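Local coordinates for protein beta-galactosidase/beta-glucuronidase (Faecalibacterium prausnitzii L2-6, PDB 6MVF) that binds flavin mononucleotide and, as a family 2 glycoside hydrolase, probably cleaves beta-linked glucuronic acid or galactose from its conjugates, at residues T429-V434 against D448-N453; I480-S485 against P525-S530; V354-P359 against L392-S397; E408-H413 against S440-R445; N453-W458 against I484-C489. All coordinates share one frame; numbering follows the deposited sequence.

Interaction 1 of 5, residues T429-V434 against D448-N453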
# COMPACT_ATOMS: atom_id res chain seq x y z
N THR A 429 30.15 11.68 27.65
CA THR A 429 30.72 12.63 26.71
C THR A 429 31.99 12.05 26.09
O THR A 429 32.68 11.23 26.70
CB THR A 429 31.02 13.98 27.37
OG1 THR A 429 31.91 13.80 28.48
CG2 THR A 429 29.74 14.61 27.89
N THR A 430 32.27 12.45 24.85
CA THR A 430 33.41 11.95 24.09
C THR A 430 34.01 13.13 23.34
O THR A 430 33.45 14.23 23.32
CB THR A 430 33.02 10.81 23.11
OG1 THR A 430 34.20 10.18 22.58
CG2 THR A 430 32.18 11.33 21.93
N ILE A 431 35.15 12.86 22.69
CA ILE A 431 35.86 13.86 21.90
C ILE A 431 36.65 13.11 20.83
O ILE A 431 37.05 11.96 21.02
CB ILE A 431 36.77 14.74 22.81
CG1 ILE A 431 37.45 15.85 22.00
CG2 ILE A 431 37.80 13.89 23.61
CD1 ILE A 431 37.91 16.98 22.85
N ALA A 432 36.88 13.76 19.69
CA ALA A 432 37.71 13.17 18.64
C ALA A 432 38.95 14.03 18.44
O ALA A 432 38.86 15.20 18.06
CB ALA A 432 36.92 13.03 17.33
N HIS A 433 40.12 13.45 18.74
CA HIS A 433 41.39 14.17 18.63
C HIS A 433 41.99 14.04 17.23
O HIS A 433 41.91 12.98 16.59
CB HIS A 433 42.39 13.64 19.65
CG HIS A 433 41.98 13.82 21.08
ND1 HIS A 433 41.76 15.06 21.64
CD2 HIS A 433 41.77 12.92 22.07
CE1 HIS A 433 41.42 14.91 22.91
NE2 HIS A 433 41.41 13.62 23.19
N VAL A 434 42.63 15.12 16.77
CA VAL A 434 43.47 15.03 15.57
C VAL A 434 44.69 14.15 15.87
O VAL A 434 45.10 13.96 17.02
CB VAL A 434 43.88 16.43 15.07
CG1 VAL A 434 44.88 17.08 16.01
CG2 VAL A 434 44.42 16.36 13.63
N ASP A 448 34.26 11.90 29.34
CA ASP A 448 34.21 10.58 29.97
C ASP A 448 35.00 9.54 29.18
O ASP A 448 35.56 8.60 29.77
CB ASP A 448 32.75 10.10 30.11
CG ASP A 448 31.86 11.07 30.90
OD1 ASP A 448 32.33 11.64 31.92
OD2 ASP A 448 30.69 11.27 30.49
N VAL A 449 35.04 9.66 27.86
CA VAL A 449 35.79 8.76 27.00
C VAL A 449 36.41 9.63 25.91
O VAL A 449 36.15 10.83 25.82
CB VAL A 449 34.91 7.63 26.39
CG1 VAL A 449 34.30 6.76 27.50
CG2 VAL A 449 33.80 8.21 25.51
N GLU A 450 37.27 9.02 25.10
CA GLU A 450 38.16 9.78 24.21
C GLU A 450 38.52 8.92 23.01
O GLU A 450 38.64 7.70 23.11
CB GLU A 450 39.46 10.21 24.91
CG GLU A 450 39.29 11.20 26.05
CD GLU A 450 40.62 11.79 26.55
OE1 GLU A 450 41.40 12.32 25.72
OE2 GLU A 450 40.88 11.71 27.78
N SER A 451 38.71 9.58 21.87
CA SER A 451 39.10 8.86 20.67
C SER A 451 40.08 9.69 19.84
O SER A 451 40.09 10.92 19.90
CB SER A 451 37.87 8.47 19.82
OG SER A 451 37.16 7.39 20.40
N TYR A 452 40.87 8.98 19.05
CA TYR A 452 41.81 9.60 18.13
C TYR A 452 41.43 9.31 16.68
O TYR A 452 40.88 8.25 16.35
CB TYR A 452 43.23 9.10 18.39
CG TYR A 452 44.02 9.92 19.39
CD1 TYR A 452 43.91 9.68 20.74
CD2 TYR A 452 44.91 10.90 18.97
CE1 TYR A 452 44.66 10.40 21.66
CE2 TYR A 452 45.67 11.63 19.87
CZ TYR A 452 45.54 11.37 21.23
OH TYR A 452 46.28 12.09 22.15
N ASN A 453 41.73 10.29 15.82
CA ASN A 453 41.63 10.13 14.38
C ASN A 453 43.04 9.81 13.84
O ASN A 453 43.92 10.68 13.82
CB ASN A 453 41.07 11.40 13.75
CG ASN A 453 39.63 11.68 14.18
OD1 ASN A 453 39.00 10.87 14.85
ND2 ASN A 453 39.12 12.84 13.79
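H433 and Y452 face each other on adjacent parallel strands, 429-433 and 450-453, the fifth and sixth of the TIM barrel, and here the packing is tight. The CB of H433 sits over one face of the Y452 ring, 3.9 Å from its centroid, a CH-pi contact. The imidazole itself turns an edge toward the same ring, an edge-to-face pair with planes 50° apart. Chi1 of -62° sets the H433 ring beside its own backbone N, where NE2 can reach E450, whose OE1 also accepts a bond from H444 ND1. Histidine suits the place because one ring offers both a flat edge and an N-H. Two backbone bonds join the same region: H433 N reaches S451 O at 2.8 Å, and N453 N reaches H433 O at 2.8 Å.

The other end is looser and closer to solvent. D448, partly exposed, precedes the regular strand. T429 N donates to its OD2 at 2.9 Å, while K421 makes a salt bridge to the same oxygen. T429 OG1, also bonded to Q417, accepts from D448 N at 3.1 Å. By contrast, H433 NE2 meets E450 OE1 at 2.8 Å on the carboxylate's anti side, close to the imidazole plane.

Interaction 2 of 5, residues I480-S485 against P525-S530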
# COMPACT_ATOMS: atom_id res chain seq x y z
N ILE A 480 42.38 6.08 30.81
CA ILE A 480 41.62 6.68 29.72
C ILE A 480 40.97 5.57 28.91
O ILE A 480 41.62 4.55 28.61
CB ILE A 480 42.50 7.58 28.84
CG1 ILE A 480 43.06 8.75 29.65
CG2 ILE A 480 41.71 8.09 27.64
CD1 ILE A 480 43.69 9.87 28.82
N CYS A 481 39.69 5.74 28.58
CA CYS A 481 39.00 4.85 27.66
C CYS A 481 39.32 5.31 26.25
O CYS A 481 38.87 6.38 25.84
CB CYS A 481 37.50 4.88 27.90
SG CYS A 481 36.99 4.53 29.59
N LEU A 482 40.10 4.52 25.52
CA LEU A 482 40.56 4.86 24.18
C LEU A 482 39.66 4.22 23.13
O LEU A 482 39.37 3.02 23.19
CB LEU A 482 42.01 4.43 23.97
CG LEU A 482 42.53 4.71 22.57
CD1 LEU A 482 42.67 6.21 22.38
CD2 LEU A 482 43.84 3.99 22.25
N GLY A 483 39.20 5.04 22.18
CA GLY A 483 38.61 4.54 20.96
C GLY A 483 39.29 5.19 19.77
O GLY A 483 40.12 6.09 19.92
N ILE A 484 38.94 4.72 18.58
CA ILE A 484 39.43 5.30 17.33
C ILE A 484 38.23 5.83 16.56
O ILE A 484 37.47 5.05 15.96
CB ILE A 484 40.26 4.30 16.50
CG1 ILE A 484 41.51 3.89 17.28
CG2 ILE A 484 40.64 4.90 15.13
CD1 ILE A 484 42.35 5.07 17.83
N SER A 485 38.06 7.16 16.57
CA SER A 485 36.88 7.78 15.98
C SER A 485 36.98 7.94 14.46
O SER A 485 35.95 8.14 13.82
CB SER A 485 36.63 9.15 16.62
OG SER A 485 37.84 9.87 16.78
N PRO A 525 39.70 -5.70 22.73
CA PRO A 525 38.33 -5.35 23.17
C PRO A 525 38.28 -4.13 24.06
O PRO A 525 37.21 -3.52 24.17
CB PRO A 525 37.86 -6.61 23.91
CG PRO A 525 39.09 -7.40 24.16
CD PRO A 525 40.06 -7.08 23.10
N TRP A 526 39.41 -3.74 24.68
CA TRP A 526 39.46 -2.53 25.50
C TRP A 526 39.37 -1.24 24.68
O TRP A 526 39.26 -0.16 25.26
CB TRP A 526 40.73 -2.55 26.36
CG TRP A 526 41.98 -2.87 25.56
CD1 TRP A 526 42.54 -4.10 25.36
CD2 TRP A 526 42.80 -1.93 24.84
NE1 TRP A 526 43.66 -3.99 24.57
CE2 TRP A 526 43.84 -2.67 24.24
CE3 TRP A 526 42.75 -0.55 24.65
CZ2 TRP A 526 44.84 -2.07 23.45
CZ3 TRP A 526 43.74 0.05 23.88
CH2 TRP A 526 44.77 -0.71 23.29
N ILE A 527 39.43 -1.32 23.35
CA ILE A 527 39.05 -0.20 22.49
C ILE A 527 37.53 -0.12 22.54
O ILE A 527 36.84 -1.03 22.08
CB ILE A 527 39.55 -0.39 21.06
CG1 ILE A 527 41.08 -0.45 21.01
CG2 ILE A 527 38.98 0.71 20.15
CD1 ILE A 527 41.77 0.90 21.16
N TRP A 528 37.00 0.94 23.14
CA TRP A 528 35.58 0.91 23.44
C TRP A 528 34.75 1.01 22.17
O TRP A 528 33.69 0.37 22.07
CB TRP A 528 35.20 1.99 24.47
CG TRP A 528 35.47 3.39 24.04
CD1 TRP A 528 36.65 4.07 24.17
CD2 TRP A 528 34.55 4.29 23.41
NE1 TRP A 528 36.52 5.33 23.65
CE2 TRP A 528 35.25 5.50 23.17
CE3 TRP A 528 33.21 4.20 23.01
CZ2 TRP A 528 34.65 6.60 22.56
CZ3 TRP A 528 32.61 5.29 22.42
CH2 TRP A 528 33.33 6.48 22.19
N ALA A 529 35.23 1.77 21.17
CA ALA A 529 34.57 1.87 19.88
C ALA A 529 35.57 2.30 18.82
O ALA A 529 36.35 3.23 19.04
CB ALA A 529 33.40 2.85 19.92
N SER A 530 35.54 1.64 17.67
CA SER A 530 36.24 2.04 16.46
C SER A 530 35.22 2.38 15.37
O SER A 530 34.18 1.73 15.25
CB SER A 530 37.19 0.94 15.97
OG SER A 530 36.51 -0.29 15.78
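Two backbone hydrogen bonds join L482-I484 to W528-A529: I484 N donates to A529 O at 3.0 Å, in the plane of that carbonyl, and W528 N donates to L482 O at 3.2 Å, tilted 27° from the carbonyl plane. Weaker CA-H...O contacts flank them, from I527 CA to L482 O and from S530 CA to I484 O at 3.3 Å. The chains run parallel, with I484 paired to S530.

Among apolar contacts, L482 and I527 lie side by side and point the same way, CD2 to CD1 at 3.9 Å, while L482 CD2 also comes to the edge of the W526 ring near CZ3. These branched aliphatic chains suit a surface covered by helices 466-476 and 507-522.

The W528 indole belongs to a third kind. Its CG lies between backbone N and carbonyl carbon (chi1 61°), which brings the pyrrole side of the ring beside the L482-G483 peptide, its CD1 3.9 Å from C481 CB. Its NE1 bonds to E450 O. Glycine fits at 483 because a CB there would run into A529 O and the indole NE1.

This is the parallel pairing of the seventh and eighth strands of a TIM barrel, which the eighth closes by bonding to strand 292-300.

Interaction 3 of 5, residues V354-P359 against L392-S397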
# COMPACT_ATOMS: atom_id res chain seq x y z
N VAL A 354 24.93 5.07 18.90
CA VAL A 354 25.17 6.29 18.13
C VAL A 354 26.02 7.28 18.93
O VAL A 354 25.74 7.55 20.11
CB VAL A 354 23.86 6.96 17.70
CG1 VAL A 354 24.15 8.36 17.12
CG2 VAL A 354 23.13 6.09 16.70
N TRP A 355 27.04 7.83 18.28
CA TRP A 355 27.82 8.98 18.74
C TRP A 355 27.31 10.20 17.97
O TRP A 355 27.47 10.28 16.74
CB TRP A 355 29.31 8.69 18.55
CG TRP A 355 30.34 9.86 18.48
CD1 TRP A 355 30.13 11.16 18.09
CD2 TRP A 355 31.75 9.77 18.78
NE1 TRP A 355 31.29 11.88 18.14
CE2 TRP A 355 32.31 11.05 18.55
CE3 TRP A 355 32.59 8.73 19.21
CZ2 TRP A 355 33.67 11.33 18.75
CZ3 TRP A 355 33.95 9.00 19.40
CH2 TRP A 355 34.47 10.30 19.18
N ALA A 356 26.67 11.13 18.67
CA ALA A 356 26.18 12.37 18.08
C ALA A 356 27.06 13.54 18.50
O ALA A 356 27.53 13.59 19.65
CB ALA A 356 24.72 12.64 18.47
N GLU A 357 27.28 14.50 17.59
CA GLU A 357 28.20 15.60 17.87
C GLU A 357 27.74 16.89 17.19
O GLU A 357 26.88 16.89 16.30
CB GLU A 357 29.63 15.25 17.45
CG GLU A 357 29.84 15.19 15.97
CD GLU A 357 31.29 14.86 15.60
OE1 GLU A 357 32.00 14.23 16.41
OE2 GLU A 357 31.73 15.22 14.49
N ILE A 358 28.35 17.99 17.62
CA ILE A 358 28.14 19.33 17.06
C ILE A 358 29.31 19.62 16.13
O ILE A 358 30.37 19.00 16.27
CB ILE A 358 28.02 20.39 18.16
CG1 ILE A 358 29.29 20.37 19.03
CG2 ILE A 358 26.76 20.19 18.99
CD1 ILE A 358 29.24 21.31 20.19
N PRO A 359 29.17 20.56 15.16
CA PRO A 359 30.29 20.86 14.24
C PRO A 359 31.32 21.83 14.79
O PRO A 359 31.76 22.74 14.09
CB PRO A 359 29.58 21.45 13.01
CG PRO A 359 28.37 22.10 13.59
CD PRO A 359 27.94 21.27 14.78
N LEU A 392 24.25 7.14 22.59
CA LEU A 392 24.94 6.82 23.84
C LEU A 392 26.03 7.82 24.21
O LEU A 392 26.31 8.00 25.39
CB LEU A 392 25.54 5.41 23.77
CG LEU A 392 24.65 4.25 23.32
CD1 LEU A 392 25.35 2.95 23.65
CD2 LEU A 392 23.27 4.30 23.96
N PHE A 393 26.60 8.52 23.23
CA PHE A 393 27.71 9.44 23.45
C PHE A 393 27.44 10.77 22.76
O PHE A 393 27.04 10.82 21.60
CB PHE A 393 28.99 8.81 22.92
CG PHE A 393 29.15 7.36 23.26
CD1 PHE A 393 29.80 6.97 24.43
CD2 PHE A 393 28.67 6.38 22.41
CE1 PHE A 393 29.96 5.62 24.75
CE2 PHE A 393 28.81 5.04 22.71
CZ PHE A 393 29.47 4.65 23.89
N TRP A 394 27.66 11.86 23.50
CA TRP A 394 27.69 13.20 22.94
C TRP A 394 29.14 13.58 22.70
O TRP A 394 29.96 13.50 23.62
CB TRP A 394 27.04 14.23 23.88
CG TRP A 394 25.60 14.00 24.31
CD1 TRP A 394 25.14 13.85 25.60
CD2 TRP A 394 24.44 13.94 23.46
NE1 TRP A 394 23.78 13.68 25.60
CE2 TRP A 394 23.32 13.74 24.31
CE3 TRP A 394 24.24 14.03 22.08
CZ2 TRP A 394 22.00 13.61 23.81
CZ3 TRP A 394 22.93 13.91 21.57
CH2 TRP A 394 21.82 13.71 22.45
N GLY A 395 29.47 14.00 21.48
CA GLY A 395 30.81 14.46 21.14
C GLY A 395 30.88 15.98 21.12
O GLY A 395 30.01 16.64 20.56
N ILE A 396 31.93 16.53 21.74
CA ILE A 396 31.98 17.98 21.92
C ILE A 396 32.90 18.70 20.93
O ILE A 396 32.75 19.92 20.76
CB ILE A 396 32.36 18.36 23.37
CG1 ILE A 396 33.77 17.89 23.74
CG2 ILE A 396 31.31 17.83 24.39
CD1 ILE A 396 34.27 18.52 25.02
N SER A 397 33.82 18.00 20.26
CA SER A 397 34.62 18.61 19.19
C SER A 397 35.31 17.53 18.37
O SER A 397 35.51 16.41 18.83
CB SER A 397 35.68 19.59 19.74
OG SER A 397 36.70 18.92 20.47
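G395 meets both A356 and the indole of W355, its N donating to A356 O at 2.7 Å and its CA 4.0 Å from W355 NE1. A CB here would point into the barrel and fall on that NE1, so glycine is the residue that lets the indole lie across the strand. W355 gets there by setting CG anti to the backbone N (chi1 158°), which brings NE1 to its own strand's E357, OE1 at 3.0 Å. That carboxylate is shared with R333, by a salt bridge, and with H336. With an alanine in place of W355 the indole N-H is gone, and E357 would probably be less firmly oriented, with a gap left beside G395, T430 and A432.

F393 pairs with W355 on the same inward face, CB to CB 4.4 Å, and its O accepts A356 N at 3.0 Å. Its ring meets W528.

A356 points to the outer face of the sheet, where W394 touches M378 of helix 368-385. The CB of A356 touches W394 CZ3 at 3.8 Å, and the smallness of alanine leaves room for this indole, whose NE1 bonds to D424. The W394 side chain is about 8 Å from the bound FMN.

In this beta-alpha-beta crossover of the TIM barrel the outer face is mainly apolar, apart from W394 NE1, whereas the inner face mixes aromatic packing with the polar group of W355, E357, R333 and H336.

Interaction 4 of 5, residues E408-H413 against S440-R445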
# COMPACT_ATOMS: atom_id res chain seq x y z
N GLU A 408 41.48 29.91 25.61
CA GLU A 408 40.07 30.13 25.30
C GLU A 408 39.41 28.84 24.79
O GLU A 408 38.29 28.51 25.19
CB GLU A 408 39.93 31.25 24.27
CG GLU A 408 38.85 32.29 24.56
CD GLU A 408 38.71 33.31 23.42
OE1 GLU A 408 37.61 33.40 22.82
OE2 GLU A 408 39.69 34.02 23.12
N LEU A 409 40.12 28.11 23.92
CA LEU A 409 39.61 26.85 23.38
C LEU A 409 39.40 25.81 24.47
O LEU A 409 38.44 25.04 24.42
CB LEU A 409 40.58 26.32 22.31
CG LEU A 409 40.50 24.90 21.71
CD1 LEU A 409 41.47 24.81 20.56
CD2 LEU A 409 40.81 23.75 22.69
N VAL A 410 40.33 25.73 25.42
CA VAL A 410 40.23 24.73 26.47
C VAL A 410 39.03 25.02 27.38
O VAL A 410 38.30 24.11 27.78
CB VAL A 410 41.55 24.65 27.26
CG1 VAL A 410 41.39 23.74 28.46
CG2 VAL A 410 42.69 24.17 26.38
N ASP A 411 38.83 26.30 27.71
CA ASP A 411 37.72 26.66 28.59
C ASP A 411 36.39 26.33 27.95
O ASP A 411 35.44 25.95 28.64
CB ASP A 411 37.77 28.15 28.93
CG ASP A 411 38.95 28.51 29.80
OD1 ASP A 411 39.55 27.58 30.37
OD2 ASP A 411 39.27 29.71 29.91
N THR A 412 36.31 26.48 26.63
CA THR A 412 35.08 26.14 25.93
C THR A 412 34.79 24.64 26.06
O THR A 412 33.64 24.24 26.21
CB THR A 412 35.17 26.59 24.47
OG1 THR A 412 35.34 28.01 24.43
CG2 THR A 412 33.92 26.21 23.69
N HIS A 413 35.84 23.81 26.06
CA HIS A 413 35.61 22.38 26.22
C HIS A 413 35.14 22.04 27.63
O HIS A 413 34.35 21.12 27.80
CB HIS A 413 36.86 21.59 25.83
CG HIS A 413 37.05 21.45 24.35
ND1 HIS A 413 37.33 22.53 23.53
CD2 HIS A 413 36.99 20.37 23.53
CE1 HIS A 413 37.43 22.11 22.27
NE2 HIS A 413 37.23 20.81 22.25
N SER A 440 49.69 13.75 26.25
CA SER A 440 49.38 14.41 27.51
C SER A 440 48.88 15.82 27.21
O SER A 440 48.90 16.28 26.07
CB SER A 440 50.59 14.47 28.45
OG SER A 440 50.81 13.21 29.06
N GLY A 441 48.45 16.52 28.25
CA GLY A 441 48.03 17.88 28.06
C GLY A 441 46.57 18.08 28.41
O GLY A 441 45.84 17.15 28.78
N PRO A 442 46.13 19.34 28.30
CA PRO A 442 44.80 19.69 28.79
C PRO A 442 43.65 19.21 27.92
O PRO A 442 42.49 19.44 28.29
CB PRO A 442 44.86 21.22 28.83
CG PRO A 442 45.78 21.55 27.69
CD PRO A 442 46.84 20.49 27.73
N MET A 443 43.91 18.57 26.77
CA MET A 443 42.80 18.05 25.97
C MET A 443 42.32 16.68 26.44
O MET A 443 41.24 16.24 26.02
CB MET A 443 43.17 17.99 24.48
CG MET A 443 43.36 19.37 23.82
SD MET A 443 42.08 20.58 24.25
CE MET A 443 40.70 19.96 23.28
N HIS A 444 43.05 16.00 27.31
CA HIS A 444 42.61 14.72 27.83
C HIS A 444 41.93 14.86 29.19
O HIS A 444 42.06 15.88 29.88
CB HIS A 444 43.79 13.77 27.92
CG HIS A 444 44.56 13.68 26.64
ND1 HIS A 444 44.06 13.05 25.52
CD2 HIS A 444 45.79 14.15 26.30
CE1 HIS A 444 44.95 13.13 24.55
NE2 HIS A 444 46.01 13.79 25.00
N ARG A 445 41.17 13.83 29.56
CA ARG A 445 40.47 13.75 30.83
C ARG A 445 39.42 14.84 31.01
O ARG A 445 38.93 15.05 32.13
CB ARG A 445 41.48 13.76 32.00
CG ARG A 445 42.60 12.78 31.73
CD ARG A 445 43.54 12.49 32.88
NE ARG A 445 44.23 11.23 32.57
CZ ARG A 445 45.24 11.14 31.70
NH1 ARG A 445 45.67 12.23 31.09
NH2 ARG A 445 45.82 9.96 31.45
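L409 O takes two bonds from H413, a side-chain one from ND1 at 2.9 Å and a weak backbone one from N, and both residues meet M443 across the contact. They belong to helix 407-423 of the TIM barrel, which packs here on the long loop running from the fifth strand to the sixth. In that loop G441 to H444 form a type I beta turn, with G441 in a conformation that calls for glycine, and the turn presents P442 and M443 to the helix.

The ND1 bond fixes how the H413 ring is rotated. Its other nitrogen, NE2, is bonded to S397 OG on strand 391-398, so one face of a ring held at both nitrogens is offered to the loop. M443 bends at chi2 (-45°) and chi3 (-74°), curling its end over that face. A flexible, unbranched thioether suits this task, since it can thread between helix and strand; it also touches I431 and H433.

Along the helix, the L409 and M443 side chains cross at about a right angle, L409 CD2 meeting M443 SD at 3.8 Å. V410, aimed at the loop, rests CG2 on the P442 ring at CG, 4.3 Å, nearer solvent. M443 SD stands 5.1 Å from the H413 ring centroid, farther than its methyl: M443 CE is 3.8 Å from that centroid, only 16° off the ring normal.

Interaction 5 of 5, residues N453-W458 against I484-C489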
# COMPACT_ATOMS: atom_id res chain seq x y z
N ASN A 453 41.73 10.29 15.82
CA ASN A 453 41.63 10.13 14.38
C ASN A 453 43.04 9.81 13.84
O ASN A 453 43.92 10.68 13.82
CB ASN A 453 41.07 11.40 13.75
CG ASN A 453 39.63 11.68 14.18
OD1 ASN A 453 39.00 10.87 14.85
ND2 ASN A 453 39.12 12.84 13.79
N HIS A 454 43.25 8.56 13.41
CA HIS A 454 44.56 8.15 12.92
C HIS A 454 44.50 7.63 11.50
O HIS A 454 43.55 6.93 11.11
CB HIS A 454 45.16 7.09 13.82
CG HIS A 454 45.76 7.64 15.07
ND1 HIS A 454 46.67 8.68 15.06
CD2 HIS A 454 45.56 7.33 16.37
CE1 HIS A 454 47.01 8.98 16.30
NE2 HIS A 454 46.35 8.17 17.12
N TYR A 455 45.53 7.95 10.72
CA TYR A 455 45.63 7.48 9.34
C TYR A 455 47.04 6.97 9.06
O TYR A 455 47.59 7.18 7.97
CB TYR A 455 45.23 8.57 8.36
CG TYR A 455 43.79 9.04 8.44
CD1 TYR A 455 42.79 8.42 7.68
CD2 TYR A 455 43.42 10.10 9.26
CE1 TYR A 455 41.47 8.84 7.74
CE2 TYR A 455 42.09 10.53 9.33
CZ TYR A 455 41.12 9.88 8.56
OH TYR A 455 39.81 10.30 8.60
N PHE A 456 47.64 6.28 10.03
CA PHE A 456 48.91 5.61 9.77
C PHE A 456 48.73 4.57 8.68
O PHE A 456 47.95 3.62 8.83
CB PHE A 456 49.45 4.96 11.04
CG PHE A 456 49.53 5.90 12.21
CD1 PHE A 456 50.35 7.01 12.15
CD2 PHE A 456 48.80 5.66 13.36
CE1 PHE A 456 50.42 7.88 13.20
CE2 PHE A 456 48.87 6.51 14.41
CZ PHE A 456 49.68 7.63 14.34
N GLY A 457 49.44 4.76 7.57
CA GLY A 457 49.28 3.95 6.38
C GLY A 457 48.58 4.66 5.23
O GLY A 457 48.47 4.07 4.15
N TRP A 458 48.10 5.90 5.42
CA TRP A 458 47.50 6.63 4.32
C TRP A 458 48.03 8.07 4.23
O TRP A 458 48.53 8.46 3.17
CB TRP A 458 45.95 6.65 4.39
CG TRP A 458 45.46 7.51 3.30
CD1 TRP A 458 44.94 8.78 3.42
CD2 TRP A 458 45.56 7.25 1.90
NE1 TRP A 458 44.68 9.30 2.17
CE2 TRP A 458 45.05 8.38 1.22
CE3 TRP A 458 46.01 6.16 1.14
CZ2 TRP A 458 44.99 8.45 -0.18
CZ3 TRP A 458 45.93 6.23 -0.23
CH2 TRP A 458 45.43 7.36 -0.88
N ILE A 484 38.94 4.72 18.58
CA ILE A 484 39.43 5.30 17.33
C ILE A 484 38.23 5.83 16.56
O ILE A 484 37.47 5.05 15.96
CB ILE A 484 40.26 4.30 16.50
CG1 ILE A 484 41.51 3.89 17.28
CG2 ILE A 484 40.64 4.90 15.13
CD1 ILE A 484 42.35 5.07 17.83
N SER A 485 38.06 7.16 16.57
CA SER A 485 36.88 7.78 15.98
C SER A 485 36.98 7.94 14.46
O SER A 485 35.95 8.14 13.82
CB SER A 485 36.63 9.15 16.62
OG SER A 485 37.84 9.87 16.78
N GLU A 486 38.20 7.93 13.90
CA GLU A 486 38.41 7.87 12.46
C GLU A 486 39.68 7.09 12.20
O GLU A 486 40.69 7.28 12.89
CB GLU A 486 38.57 9.23 11.76
CG GLU A 486 37.51 10.25 12.00
CD GLU A 486 37.71 11.52 11.18
OE1 GLU A 486 38.63 11.54 10.32
OE2 GLU A 486 36.95 12.50 11.41
N TYR A 487 39.59 6.21 11.21
CA TYR A 487 40.72 5.58 10.55
C TYR A 487 40.20 5.16 9.18
O TYR A 487 39.00 4.95 9.01
CB TYR A 487 41.26 4.39 11.34
CG TYR A 487 40.35 3.18 11.38
CD1 TYR A 487 39.33 3.08 12.33
CD2 TYR A 487 40.51 2.15 10.46
CE1 TYR A 487 38.49 1.96 12.36
CE2 TYR A 487 39.69 1.03 10.49
CZ TYR A 487 38.69 0.94 11.43
OH TYR A 487 37.90 -0.19 11.44
N GLY A 488 41.09 5.07 8.21
CA GLY A 488 40.64 4.71 6.88
C GLY A 488 41.68 5.04 5.83
O GLY A 488 42.80 5.41 6.14
N CYS A 489 41.26 4.92 4.59
CA CYS A 489 42.20 4.89 3.48
C CYS A 489 41.39 5.05 2.21
O CYS A 489 40.25 4.58 2.14
CB CYS A 489 42.96 3.58 3.52
SG CYS A 489 44.00 3.25 2.18
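N453 lays its side-chain amide over the carboxylate of E486, the two planes stacked 20° apart and N453 CG 3.4 Å from E486 CG. The stacked groups do not bond each other, although ND2 is near OE2; ND2 turns instead to N398 and E399, while OD1 accepts the hydroxyl of S485. An amide suits this place because it donates and accepts at once.

Y455 approaches E486 from another direction. Its hydroxyl donates to E486 OE1, with the ring and carboxylate planes 79° apart and OE1 at the ring's edge. The modelled lengths of this bond and of the S485 one are too short to be trusted at this resolution. On the other side of the ring, Y455 CD1 lies 3.4 Å from G488 O. A phenylalanine in place of Y455 has no hydroxyl to offer, and the E486 carboxylate would probably be freer to turn.

Backbone pairing is brief: H454 N donates to E486 O at 2.9 Å, and Y487 CA touches H454 O at 3.2 Å. Beyond it, W458 CE3 meets C489 SG at 3.7 Å, the sulfur lying obliquely to the indole, which K503 also contacts by a cation-pi interaction.

The arrangement sits where the sixth and seventh TIM-barrel strands run out, the end at which glycoside hydrolase barrels carry their active sites. Y487 and C489 rest on helix 507-522, whereas H454 turns toward W469 of helix 466-476.

How the interactions relate
Interaction 3 comes first along the chain, closing a beta-alpha-beta loop through helix 368-385 between the third and fourth barrel strands. Interactions 4 and 1 then cross: 408-413, 429-434, 440-445 and 448-453 alternate, so the loop fastened to helix 407-423 lies between the fifth and sixth strands, with H444 and R445 bonded to E450. Interaction 5 starts at N453, where interaction 1 ends, and closes across helix 466-476. Interaction 2 begins before interaction 5 has closed, shares I484 and S485 with it, and reaches past helix 507-522 to the last strand. Inside the barrel, W355 of interaction 3 touches S485 and W528, joining opposite parts of the wall.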